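Local structure of 3-keto-5-aminohexanoate cleavage enzyme (Ralstonia eutropha, 3C6C) at residues A[266-269]-A[270-274]; A[278-282]-A[283-287]; A[76-80]-A[81-85]. The protein probably catalyses the metal-dependent cleavage of 3-keto-5-aminohexanoate or a related beta-keto acid on a TIM-barrel scaffold. One frame throughout, in Å; residues are numbered along the deposited sequence.

Contact 1: residues A[266-269]-A[270-274]; sequences VGLE and DNLYL. With NI (nickel (II) ion), chain B.
Glu269 and Asp270 follow one another in the loop that leaves strand 264-266 of the TIM barrel, their side chains crossing obliquely, and the first of them is a ligand of the bound nickel. Following Glu269 outward, its CB lies against the Asp270 backbone, and its CG comes 3.6 Å from Asp270 OD1. CG stands anti to the backbone N (chi1 172°) and the chain stays extended beyond it, which carries the carboxylate away from the turn to the metal. There OE2 binds nickel at 2.2 Å, while OE1 stays 3.4 Å from the nickel, so the carboxylate binds monodentately. His66, His68 and three waters complete the site. The two carboxylates are turned 61° against each other; Asp270 OD2 makes a salt bridge with Arg265. Behind them the chain folds back on Gly267 O, which takes Asp270 N at 3.0 Å from above its carbonyl plane and Asn271 N more weakly. Gly267 has a positive phi (131°), a conformation open mainly to glycine, which lets the chain turn here. Further along, methyl CD2 of Leu272 rests on Leu268 O, and Leu268 CA offers a nearly straight CH contact to Asn271 O. Asn271 then closes an Asx turn: its OD1 accepts from Tyr273 N at 3.1 Å, and its ND2 gives back a 2.8 Å bond to Tyr273 O.

Contact 2: residues A[278-282]-A[283-287]; sequences VFATN and GQLVE
Thr281 and Gln284 exchange hydrogen bonds in both directions where helix 282-295 begins. Among the polar contacts, Thr281 OG1 accepts from Gln284 N at 3.0 Å, and Gln284 OE1 accepts from Thr281 N at 3.1 Å along a nearly straight N-H line (170°), although the donor stands well above the amide carbonyl plane. Two torsions make this possible: the hydroxyl of Thr281 lies between its own backbone N and carbonyl carbon (chi1 72°), facing the helix, and the Gln284 chain runs extended beyond CG, back past Thr281 OG1 to Thr281 N. A water bridges the same OE1 to Phe279 O, donating to both, so two donors fix the amide of Gln284. Backbone bonds then start the helix: Leu285 N reaches Thr281 O at 3.2 Å, and Val286 N reaches Asn282 O at 3.0 Å. The apolar contact between the two segments is Ala280 CB on Leu285 CD2, 3.7 Å apart, while Leu285 itself packs further on Met251 of helix 250-260. Asn282 turns away from this cluster; its ND2 bonds Val30 O. Next to it, Gly283 N is taken by Glu56 of helix 47-60. The reciprocal pair of Thr281 and Gln284, side chain to backbone N each way, is a capping box at the N-terminus of a barrel helix.

Contact 3: residues A[76-80]-A[81-85]; sequences GGSRD and PVLFK
Asp80 caps helix 81-92, and its contacts with Val82, Leu83 and Phe84 form the close part of this turn. Its CG lies anti to the backbone N (chi1 -175°), which brings OD1 over the first helical turn, 3.0 Å from Val82 N. That N-H approaches from above the carboxylate plane. Val82 lies alongside the aspartate, with its CB 3.4 Å from the same Asp80 OD1; the Leu83 side chain crosses that of Asp80 at about a right angle, setting CG against Asp80 CB. The backbone carbonyl of Asp80 is gripped twice, by Phe84 N at 3.3 Å in the carbonyl plane and by Leu83 N in a weak bond. The Phe84 ring presents its edge to Arg79 O, with CE2 4.0 Å from that oxygen, and is further packed by His135 and Val69. Ser78 OG accepts from Asp80 N at 3.1 Å, an ST turn, and is brushed by Leu83 CD1 at 3.7 Å. Arg79 leads off to salt bridges with Asp125 and Glu131. The solvent side is looser: Val82 is exposed, and Lys85 leads away to pair with Asp89. Pro81 has no N-H to offer, and the carboxylate is bonded to the second helical residue, Val82, as is usual for an N-cap; its negative charge probably interacts favourably with the positive end of the helix dipole.

Along the chain the order is contact 3, contact 1, contact 2. Contacts 1 and 2 are neighbours, with centres about 7 Å apart: the loop after strand 264-266 runs on to strand 278-279 and helix 282-295, and the two are stitched by Leu272 O to Ala280 N (2.9 Å) and by Leu268 N to Asn282 OD1 (3.0 Å). Contact 3 lies apart, its centre about 21 Å from that of contact 1 and about 24 Å from that of contact 2. It follows strand 64-70, which carries the nickel ligands His66 and His68. The metal site thus draws on that strand and on Glu269 of contact 1, while contact 3 stays outside it, the Phe84 side chain about 9 Å from the nickel.

Contact 1: residues A[266-269]-A[270-274]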
loop_
_atom_site.group_PDB
_atom_site.type_symbol
_atom_site.label_atom_id
_atom_site.label_comp_id
_atom_site.label_asym_id
_atom_site.label_seq_id
_atom_site.Cartn_x
_atom_site.Cartn_y
_atom_site.Cartn_z
ATOM N N VAL A 266 12.818 22.318 1.524
ATOM C CA VAL A 266 12.071 23.381 2.168
ATOM C C VAL A 266 12.356 24.713 1.500
ATOM O O VAL A 266 13.058 24.768 0.494
ATOM C CB VAL A 266 12.346 23.433 3.712
ATOM C CG1 VAL A 266 11.931 22.090 4.385
ATOM C CG2 VAL A 266 13.797 23.808 4.071
ATOM N N GLY A 267 11.790 25.779 2.066
ATOM C CA GLY A 267 12.010 27.124 1.531
ATOM C C GLY A 267 10.783 27.970 1.304
ATOM O O GLY A 267 9.679 27.477 1.203
ATOM N N LEU A 268 11.038 29.270 1.157
ATOM C CA LEU A 268 9.979 30.264 0.977
ATOM C C LEU A 268 9.243 30.134 -0.365
ATOM O O LEU A 268 8.153 30.681 -0.529
ATOM C CB LEU A 268 10.532 31.686 1.158
ATOM C CG LEU A 268 11.063 32.032 2.546
ATOM C CD1 LEU A 268 11.639 33.453 2.522
ATOM C CD2 LEU A 268 9.953 31.886 3.577
ATOM N N GLU A 269 9.859 29.420 -1.314
ATOM C CA GLU A 269 9.203 29.113 -2.582
ATOM C C GLU A 269 7.910 28.335 -2.327
ATOM O O GLU A 269 6.911 28.478 -3.043
ATOM C CB GLU A 269 10.127 28.312 -3.522
ATOM C CG GLU A 269 9.421 27.804 -4.761
ATOM C CD GLU A 269 10.388 27.410 -5.868
ATOM O OE1 GLU A 269 11.581 27.772 -5.813
ATOM O OE2 GLU A 269 9.943 26.722 -6.796
ATOM N N ASP A 270 7.930 27.525 -1.274
ATOM C CA ASP A 270 6.886 26.523 -1.007
ATOM C C ASP A 270 5.977 26.835 0.188
ATOM O O ASP A 270 4.885 26.306 0.288
ATOM C CB ASP A 270 7.502 25.144 -0.761
ATOM C CG ASP A 270 8.338 24.655 -1.906
ATOM O OD1 ASP A 270 8.029 25.002 -3.078
ATOM O OD2 ASP A 270 9.316 23.902 -1.629
ATOM N N ASN A 271 6.469 27.682 1.077
ATOM C CA ASN A 271 5.812 27.995 2.331
ATOM C C ASN A 271 6.398 29.239 2.946
ATOM O O ASN A 271 7.603 29.316 3.127
ATOM C CB ASN A 271 6.011 26.831 3.318
ATOM C CG ASN A 271 5.605 27.197 4.730
ATOM O OD1 ASN A 271 4.530 27.771 4.953
ATOM N ND2 ASN A 271 6.443 26.857 5.678
ATOM N N LEU A 272 5.542 30.212 3.270
ATOM C CA LEU A 272 6.012 31.459 3.880
ATOM C C LEU A 272 6.116 31.465 5.413
ATOM O O LEU A 272 6.699 32.381 6.003
ATOM C CB LEU A 272 5.102 32.617 3.452
ATOM C CG LEU A 272 5.012 32.929 1.952
ATOM C CD1 LEU A 272 4.187 34.225 1.781
ATOM C CD2 LEU A 272 6.366 33.078 1.286
ATOM N N TYR A 273 5.538 30.452 6.053
ATOM C CA TYR A 273 5.276 30.489 7.500
ATOM C C TYR A 273 6.050 29.496 8.355
ATOM O O TYR A 273 6.137 28.305 8.061
ATOM C CB TYR A 273 3.775 30.295 7.768
ATOM C CG TYR A 273 2.922 31.366 7.152
ATOM C CD1 TYR A 273 2.722 32.572 7.802
ATOM C CD2 TYR A 273 2.335 31.176 5.912
ATOM C CE1 TYR A 273 1.934 33.563 7.226
ATOM C CE2 TYR A 273 1.554 32.152 5.337
ATOM C CZ TYR A 273 1.351 33.329 6.000
ATOM O OH TYR A 273 0.573 34.292 5.380
ATOM N N LEU A 274 6.568 30.029 9.459
ATOM C CA LEU A 274 7.312 29.212 10.422
ATOM C C LEU A 274 6.262 28.491 11.241
ATOM O O LEU A 274 6.369 27.310 11.554
ATOM C CB LEU A 274 8.222 30.080 11.290
ATOM C CG LEU A 274 9.178 29.316 12.198
ATOM C CD1 LEU A 274 10.166 28.484 11.385
ATOM C CD2 LEU A 274 9.888 30.299 13.148
HETATM NI NI NI B . 10.955 26.082 -8.638
HETATM O O HOH W 1 8.859 26.329 -9.218
HETATM O O HOH W 2 11.162 25.288 -10.572
HETATM O O HOH W 3 10.257 23.812 -8.315
#

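Contact 2: residues A[278-282]-A[283-287]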
loop_
_atom_site.group_PDB
_atom_site.type_symbol
_atom_site.label_atom_id
_atom_site.label_comp_id
_atom_site.label_asym_id
_atom_site.label_seq_id
_atom_site.Cartn_x
_atom_site.Cartn_y
_atom_site.Cartn_z
ATOM N N VAL A 278 2.992 33.419 11.564
ATOM C CA VAL A 278 4.381 33.900 11.749
ATOM C C VAL A 278 5.225 33.592 10.526
ATOM O O VAL A 278 5.402 32.443 10.211
ATOM C CB VAL A 278 5.074 33.209 12.951
ATOM C CG1 VAL A 278 6.490 33.712 13.138
ATOM C CG2 VAL A 278 4.253 33.409 14.235
ATOM N N PHE A 279 5.734 34.629 9.863
ATOM C CA PHE A 279 6.583 34.438 8.690
ATOM C C PHE A 279 7.968 33.873 9.065
ATOM O O PHE A 279 8.538 34.197 10.105
ATOM C CB PHE A 279 6.772 35.747 7.911
ATOM C CG PHE A 279 5.518 36.242 7.250
ATOM C CD1 PHE A 279 4.867 35.469 6.305
ATOM C CD2 PHE A 279 4.963 37.464 7.601
ATOM C CE1 PHE A 279 3.733 35.927 5.673
ATOM C CE2 PHE A 279 3.802 37.908 6.983
ATOM C CZ PHE A 279 3.197 37.150 6.023
ATOM N N ALA A 280 8.452 33.023 8.175
ATOM C CA ALA A 280 9.784 32.387 8.262
ATOM C C ALA A 280 10.832 33.062 7.389
ATOM O O ALA A 280 10.539 33.681 6.361
ATOM C CB ALA A 280 9.697 30.898 7.856
ATOM N N THR A 281 12.079 32.897 7.804
ATOM C CA THR A 281 13.203 33.015 6.878
ATOM C C THR A 281 13.561 31.627 6.314
ATOM O O THR A 281 13.236 30.587 6.887
ATOM C CB THR A 281 14.473 33.599 7.556
ATOM O OG1 THR A 281 15.043 32.608 8.437
ATOM C CG2 THR A 281 14.177 34.968 8.318
ATOM N N ASN A 282 14.284 31.623 5.203
ATOM C CA ASN A 282 14.778 30.374 4.617
ATOM C C ASN A 282 15.650 29.638 5.609
ATOM O O ASN A 282 15.497 28.442 5.798
ATOM C CB ASN A 282 15.525 30.602 3.312
ATOM C CG ASN A 282 14.587 30.803 2.142
ATOM O OD1 ASN A 282 13.888 29.875 1.734
ATOM N ND2 ASN A 282 14.576 32.019 1.590
ATOM N N GLY A 283 16.513 30.372 6.302
ATOM C CA GLY A 283 17.384 29.770 7.314
ATOM C C GLY A 283 16.635 29.053 8.404
ATOM O O GLY A 283 17.005 27.966 8.857
ATOM N N GLN A 284 15.541 29.658 8.825
ATOM C CA GLN A 284 14.755 29.062 9.909
ATOM C C GLN A 284 14.125 27.740 9.449
ATOM O O GLN A 284 14.042 26.769 10.180
ATOM C CB GLN A 284 13.684 30.047 10.384
ATOM C CG GLN A 284 14.279 31.148 11.181
ATOM C CD GLN A 284 13.351 32.322 11.391
ATOM O OE1 GLN A 284 12.278 32.405 10.810
ATOM N NE2 GLN A 284 13.797 33.264 12.217
ATOM N N LEU A 285 13.684 27.724 8.215
ATOM C CA LEU A 285 13.040 26.530 7.632
ATOM C C LEU A 285 14.052 25.400 7.503
ATOM O O LEU A 285 13.769 24.254 7.827
ATOM C CB LEU A 285 12.374 26.844 6.291
ATOM C CG LEU A 285 11.176 27.801 6.316
ATOM C CD1 LEU A 285 10.691 28.082 4.873
ATOM C CD2 LEU A 285 10.021 27.281 7.246
ATOM N N VAL A 286 15.257 25.750 7.048
ATOM C CA VAL A 286 16.353 24.794 6.942
ATOM C C VAL A 286 16.703 24.256 8.324
ATOM O O VAL A 286 16.920 23.065 8.516
ATOM C CB VAL A 286 17.613 25.404 6.251
ATOM C CG1 VAL A 286 18.792 24.431 6.353
ATOM C CG2 VAL A 286 17.347 25.737 4.738
ATOM N N GLU A 287 16.764 25.147 9.305
ATOM C CA GLU A 287 17.160 24.759 10.668
ATOM C C GLU A 287 16.166 23.775 11.250
ATOM O O GLU A 287 16.526 22.754 11.857
ATOM C CB GLU A 287 17.261 25.987 11.565
ATOM C CG GLU A 287 17.533 25.667 13.006
ATOM C CD GLU A 287 17.569 26.935 13.875
ATOM O OE1 GLU A 287 16.978 27.973 13.460
ATOM O OE2 GLU A 287 18.187 26.878 14.965
HETATM O O HOH W 4 10.452 33.995 11.806
#

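Contact 3: residues A[76-80]-A[81-85]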
loop_
_atom_site.group_PDB
_atom_site.type_symbol
_atom_site.label_atom_id
_atom_site.label_comp_id
_atom_site.label_asym_id
_atom_site.label_seq_id
_atom_site.Cartn_x
_atom_site.Cartn_y
_atom_site.Cartn_z
ATOM N N GLY A 76 7.466 40.365 -9.151
ATOM C CA GLY A 76 6.835 39.466 -10.129
ATOM C C GLY A 76 7.780 38.479 -10.798
ATOM O O GLY A 76 8.994 38.541 -10.674
ATOM N N GLY A 77 7.180 37.554 -11.523
ATOM C CA GLY A 77 7.935 36.517 -12.242
ATOM C C GLY A 77 8.901 37.082 -13.248
ATOM O O GLY A 77 8.666 38.105 -13.890
ATOM N N SER A 78 10.044 36.421 -13.333
ATOM C CA SER A 78 11.037 36.764 -14.342
ATOM C C SER A 78 11.821 35.543 -14.749
ATOM O O SER A 78 12.009 34.621 -13.976
ATOM C CB SER A 78 12.021 37.811 -13.810
ATOM O OG SER A 78 12.942 38.204 -14.833
ATOM N N ARG A 79 12.282 35.573 -15.989
ATOM C CA ARG A 79 13.263 34.600 -16.451
ATOM C C ARG A 79 14.472 35.283 -17.117
ATOM O O ARG A 79 15.171 34.680 -17.912
ATOM C CB ARG A 79 12.635 33.572 -17.395
ATOM C CG ARG A 79 11.895 34.113 -18.573
ATOM C CD ARG A 79 11.391 32.933 -19.405
ATOM N NE ARG A 79 10.566 33.379 -20.518
ATOM C CZ ARG A 79 11.055 33.779 -21.686
ATOM N NH1 ARG A 79 12.370 33.773 -21.886
ATOM N NH2 ARG A 79 10.233 34.152 -22.661
ATOM N N ASP A 80 14.716 36.524 -16.732
ATOM C CA ASP A 80 15.846 37.323 -17.293
ATOM C C ASP A 80 17.198 36.675 -16.988
ATOM O O ASP A 80 17.584 36.595 -15.838
ATOM C CB ASP A 80 15.806 38.745 -16.733
ATOM C CG ASP A 80 16.857 39.651 -17.356
ATOM O OD1 ASP A 80 17.672 39.152 -18.168
ATOM O OD2 ASP A 80 16.836 40.852 -17.034
ATOM N N PRO A 81 17.935 36.234 -18.020
ATOM C CA PRO A 81 19.222 35.551 -17.797
ATOM C C PRO A 81 20.237 36.429 -17.052
ATOM O O PRO A 81 21.122 35.921 -16.357
ATOM C CB PRO A 81 19.726 35.254 -19.228
ATOM C CG PRO A 81 18.466 35.151 -20.042
ATOM C CD PRO A 81 17.538 36.208 -19.442
ATOM N N VAL A 82 20.088 37.732 -17.217
ATOM C CA VAL A 82 20.994 38.689 -16.574
ATOM C C VAL A 82 20.864 38.614 -15.056
ATOM O O VAL A 82 21.852 38.668 -14.308
ATOM C CB VAL A 82 20.746 40.150 -17.037
ATOM C CG1 VAL A 82 21.596 41.133 -16.219
ATOM C CG2 VAL A 82 21.053 40.283 -18.533
ATOM N N LEU A 83 19.630 38.422 -14.623
ATOM C CA LEU A 83 19.324 38.338 -13.198
ATOM C C LEU A 83 19.852 37.028 -12.631
ATOM O O LEU A 83 20.436 36.986 -11.532
ATOM C CB LEU A 83 17.825 38.467 -12.942
ATOM C CG LEU A 83 17.209 39.810 -13.370
ATOM C CD1 LEU A 83 15.718 39.774 -12.985
ATOM C CD2 LEU A 83 17.975 40.995 -12.721
ATOM N N PHE A 84 19.675 35.958 -13.394
ATOM C CA PHE A 84 20.180 34.629 -12.982
ATOM C C PHE A 84 21.707 34.708 -12.795
ATOM O O PHE A 84 22.256 34.213 -11.821
ATOM C CB PHE A 84 19.854 33.515 -13.988
ATOM C CG PHE A 84 18.471 32.912 -13.842
ATOM C CD1 PHE A 84 18.159 32.062 -12.782
ATOM C CD2 PHE A 84 17.496 33.185 -14.775
ATOM C CE1 PHE A 84 16.902 31.492 -12.662
ATOM C CE2 PHE A 84 16.226 32.601 -14.671
ATOM C CZ PHE A 84 15.940 31.761 -13.594
ATOM N N LYS A 85 22.368 35.340 -13.763
ATOM C CA LYS A 85 23.840 35.453 -13.743
ATOM C C LYS A 85 24.321 36.223 -12.518
ATOM O O LYS A 85 25.312 35.873 -11.880
ATOM C CB LYS A 85 24.372 36.061 -15.052
ATOM C CG LYS A 85 25.896 36.219 -15.101
ATOM C CD LYS A 85 26.599 34.884 -15.153
ATOM C CE LYS A 85 27.981 34.984 -15.827
ATOM N NZ LYS A 85 28.922 35.927 -15.171
#